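Local coordinates for metallo-beta-lactamase domain-containing protein 1 (Thermotoga maritima, PDB 1ZTC) that is probably a metal-dependent endoribonuclease of the metallo-beta-lactamase superfamily that hydrolyses RNA and works as a homodimer, at residues 180-183 / 184-188. Sequence-based numbering, arbitrary orientation.
Sequences LSYY and DIIKG. With PO4 (phosphate ion), chain U.
I186 covers one face of the Y182 ring, one turn further along helix 179-187: its CG1 sits 4.3 Å from the ring centroid in a CH-pi contact offset toward the rim. On the same side its CD1 approaches the CE2-CZ rim, 3.2 Å from CE2, doubtfully short for two carbons. The ring projects outward from the helix; chi1 -76° and an extended chi2 (165°) send I186 CD1 back toward it. L198 of helix 192-201 and F209 and P217 of loops also pack on Y182, and buried I185 faces that helix. Among the i to i+4 backbone bonds, I186 N to Y182 O is nearly straight (172°), D184 N to L180 O and K187 N to Y183 O each span 2.9 Å, and I185 N to S181 O is weak. The D184 carboxylate lies beside L180 O, a fellow acceptor; its OD1 is hydrogen-bonded to Y189 OH. S181, hydrogen-bonded through OG to N178 O, has its side chain about 11 Å from a nickel ion, but the helix supplies no ligand. G188 closes it in a Schellman motif, its O accepting from Q193 NE2 of the second subunit. K187 NZ donates to phosphate O1 (2.9 Å), and R154 N of that subunit is hydrogen-bonded to the same ion. In this crystal the anion, probably from the crystallisation liquor, thus bridges two subunits, its charge presumably partly balanced by the lysine.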
ATOM      1  N   LEU A 180       7.442 -14.353 -10.299  1.00 46.26           N
ATOM      2  CA  LEU A 180       7.983 -15.408  -9.424  1.00 48.58           C
ATOM      3  C   LEU A 180       7.203 -16.711  -9.562  1.00 46.23           C
ATOM      4  O   LEU A 180       7.791 -17.797  -9.552  1.00 44.54           O
ATOM      5  CB  LEU A 180       8.018 -14.991  -7.941  1.00 49.89           C
ATOM      6  CG  LEU A 180       8.965 -13.856  -7.520  1.00 67.10           C
ATOM      7  CD1 LEU A 180       9.176 -13.874  -5.982  1.00 74.86           C
ATOM      8  CD2 LEU A 180      10.350 -13.879  -8.258  1.00 70.01           C
ATOM      9  N   SER A 181       5.887 -16.635  -9.697  1.00 46.41           N
ATOM     10  CA  SER A 181       5.117 -17.883  -9.813  1.00 47.66           C
ATOM     11  C   SER A 181       5.440 -18.566 -11.117  1.00 46.65           C
ATOM     12  O   SER A 181       5.500 -19.792 -11.204  1.00 46.39           O
ATOM     13  CB  SER A 181       3.614 -17.642  -9.690  1.00 51.41           C
ATOM     14  OG  SER A 181       3.190 -16.722 -10.651  1.00 59.64           O
ATOM     15  N   TYR A 182       5.671 -17.772 -12.156  1.00 47.23           N
ATOM     16  CA  TYR A 182       6.083 -18.325 -13.427  1.00 46.77           C
ATOM     17  C   TYR A 182       7.464 -18.967 -13.332  1.00 46.08           C
ATOM     18  O   TYR A 182       7.699 -20.040 -13.860  1.00 46.59           O
ATOM     19  CB  TYR A 182       6.049 -17.238 -14.510  1.00 47.68           C
ATOM     20  CG  TYR A 182       6.709 -17.640 -15.818  1.00 46.90           C
ATOM     21  CD1 TYR A 182       6.134 -18.597 -16.639  1.00 51.87           C
ATOM     22  CD2 TYR A 182       7.906 -17.055 -16.226  1.00 47.76           C
ATOM     23  CE1 TYR A 182       6.719 -18.973 -17.814  1.00 49.57           C
ATOM     24  CE2 TYR A 182       8.499 -17.409 -17.426  1.00 50.00           C
ATOM     25  CZ  TYR A 182       7.900 -18.377 -18.216  1.00 50.74           C
ATOM     26  OH  TYR A 182       8.483 -18.739 -19.399  1.00 52.43           O
ATOM     27  N   TYR A 183       8.402 -18.286 -12.690  1.00 46.36           N
ATOM     28  CA  TYR A 183       9.729 -18.868 -12.500  1.00 47.86           C
ATOM     29  C   TYR A 183       9.662 -20.172 -11.696  1.00 46.66           C
ATOM     30  O   TYR A 183      10.436 -21.078 -11.933  1.00 44.59           O
ATOM     31  CB  TYR A 183      10.699 -17.905 -11.792  1.00 49.79           C
ATOM     32  CG  TYR A 183      10.950 -16.576 -12.487  1.00 52.51           C
ATOM     33  CD1 TYR A 183      11.018 -16.475 -13.876  1.00 54.73           C
ATOM     34  CD2 TYR A 183      11.156 -15.414 -11.735  1.00 61.59           C
ATOM     35  CE1 TYR A 183      11.267 -15.247 -14.492  1.00 56.03           C
ATOM     36  CE2 TYR A 183      11.399 -14.186 -12.345  1.00 58.37           C
ATOM     37  CZ  TYR A 183      11.453 -14.116 -13.714  1.00 56.59           C
ATOM     38  OH  TYR A 183      11.688 -12.899 -14.293  1.00 66.75           O
ATOM     39  N   ASP A 184       8.769 -20.260 -10.727  1.00 44.63           N
ATOM     40  CA  ASP A 184       8.634 -21.520  -9.969  1.00 46.67           C
ATOM     41  C   ASP A 184       8.276 -22.689 -10.875  1.00 46.38           C
ATOM     42  O   ASP A 184       8.841 -23.763 -10.750  1.00 43.79           O
ATOM     43  CB  ASP A 184       7.611 -21.373  -8.843  1.00 45.12           C
ATOM     44  CG  ASP A 184       8.071 -20.373  -7.781  1.00 46.68           C
ATOM     45  OD1 ASP A 184       9.312 -20.095  -7.657  1.00 50.81           O
ATOM     46  OD2 ASP A 184       7.191 -19.877  -7.077  1.00 56.11           O
ATOM     47  N   ILE A 185       7.357 -22.457 -11.799  1.00 49.93           N
ATOM     48  CA  ILE A 185       7.011 -23.447 -12.820  1.00 52.34           C
ATOM     49  C   ILE A 185       8.213 -23.854 -13.675  1.00 55.09           C
ATOM     50  O   ILE A 185       8.536 -25.025 -13.821  1.00 56.55           O
ATOM     51  CB  ILE A 185       5.878 -22.909 -13.700  1.00 53.95           C
ATOM     52  CG1 ILE A 185       4.556 -22.845 -12.933  0.50 53.19           C
ATOM     53  CG2 ILE A 185       5.756 -23.740 -14.974  1.00 62.76           C
ATOM     54  CD1 ILE A 185       3.817 -24.130 -12.878  0.50 59.31           C
ATOM     55  N   ILE A 186       8.917 -22.877 -14.213  1.00 57.63           N
ATOM     56  CA  ILE A 186      10.131 -23.159 -14.973  1.00 56.52           C
ATOM     57  C   ILE A 186      11.167 -23.949 -14.194  1.00 55.56           C
ATOM     58  O   ILE A 186      11.849 -24.797 -14.775  1.00 56.11           O
ATOM     59  CB  ILE A 186      10.830 -21.863 -15.435  1.00 58.84           C
ATOM     60  CG1 ILE A 186      10.077 -21.271 -16.608  1.00 59.88           C
ATOM     61  CG2 ILE A 186      12.328 -22.122 -15.854  1.00 61.35           C
ATOM     62  CD1 ILE A 186      10.498 -19.865 -16.830  1.00 63.88           C
ATOM     63  N   LYS A 187      11.325 -23.638 -12.903  1.00 52.56           N
ATOM     64  CA  LYS A 187      12.288 -24.341 -12.067  1.00 50.86           C
ATOM     65  C   LYS A 187      11.816 -25.761 -11.653  1.00 49.64           C
ATOM     66  O   LYS A 187      12.580 -26.516 -11.077  1.00 49.82           O
ATOM     67  CB  LYS A 187      12.630 -23.489 -10.855  1.00 51.36           C
ATOM     68  CG  LYS A 187      13.284 -22.180 -11.247  1.00 52.49           C
ATOM     69  CD  LYS A 187      14.045 -21.553 -10.120  1.00 53.87           C
ATOM     70  CE  LYS A 187      13.401 -20.328  -9.530  1.00 58.47           C
ATOM     71  NZ  LYS A 187      14.462 -19.275  -9.247  1.00 63.46           N
ATOM     72  N   GLY A 188      10.572 -26.118 -11.963  1.00 50.29           N
ATOM     73  CA  GLY A 188      10.111 -27.492 -11.802  1.00 50.96           C
ATOM     74  C   GLY A 188       9.363 -27.820 -10.507  1.00 51.04           C
ATOM     75  O   GLY A 188       9.092 -28.980 -10.236  1.00 50.55           O
TER
HETATM   76  P   PO4 U 304      17.378 -19.355  -6.536  1.00 49.14           P
HETATM   77  O1  PO4 U 304      15.929 -19.674  -6.813  1.00 55.40           O
HETATM   78  O2  PO4 U 304      17.641 -17.909  -6.850  1.00 66.64           O
HETATM   79  O3  PO4 U 304      18.169 -20.242  -7.453  1.00 57.65           O
HETATM   80  O4  PO4 U 304      17.745 -19.584  -5.091  1.00 42.73           O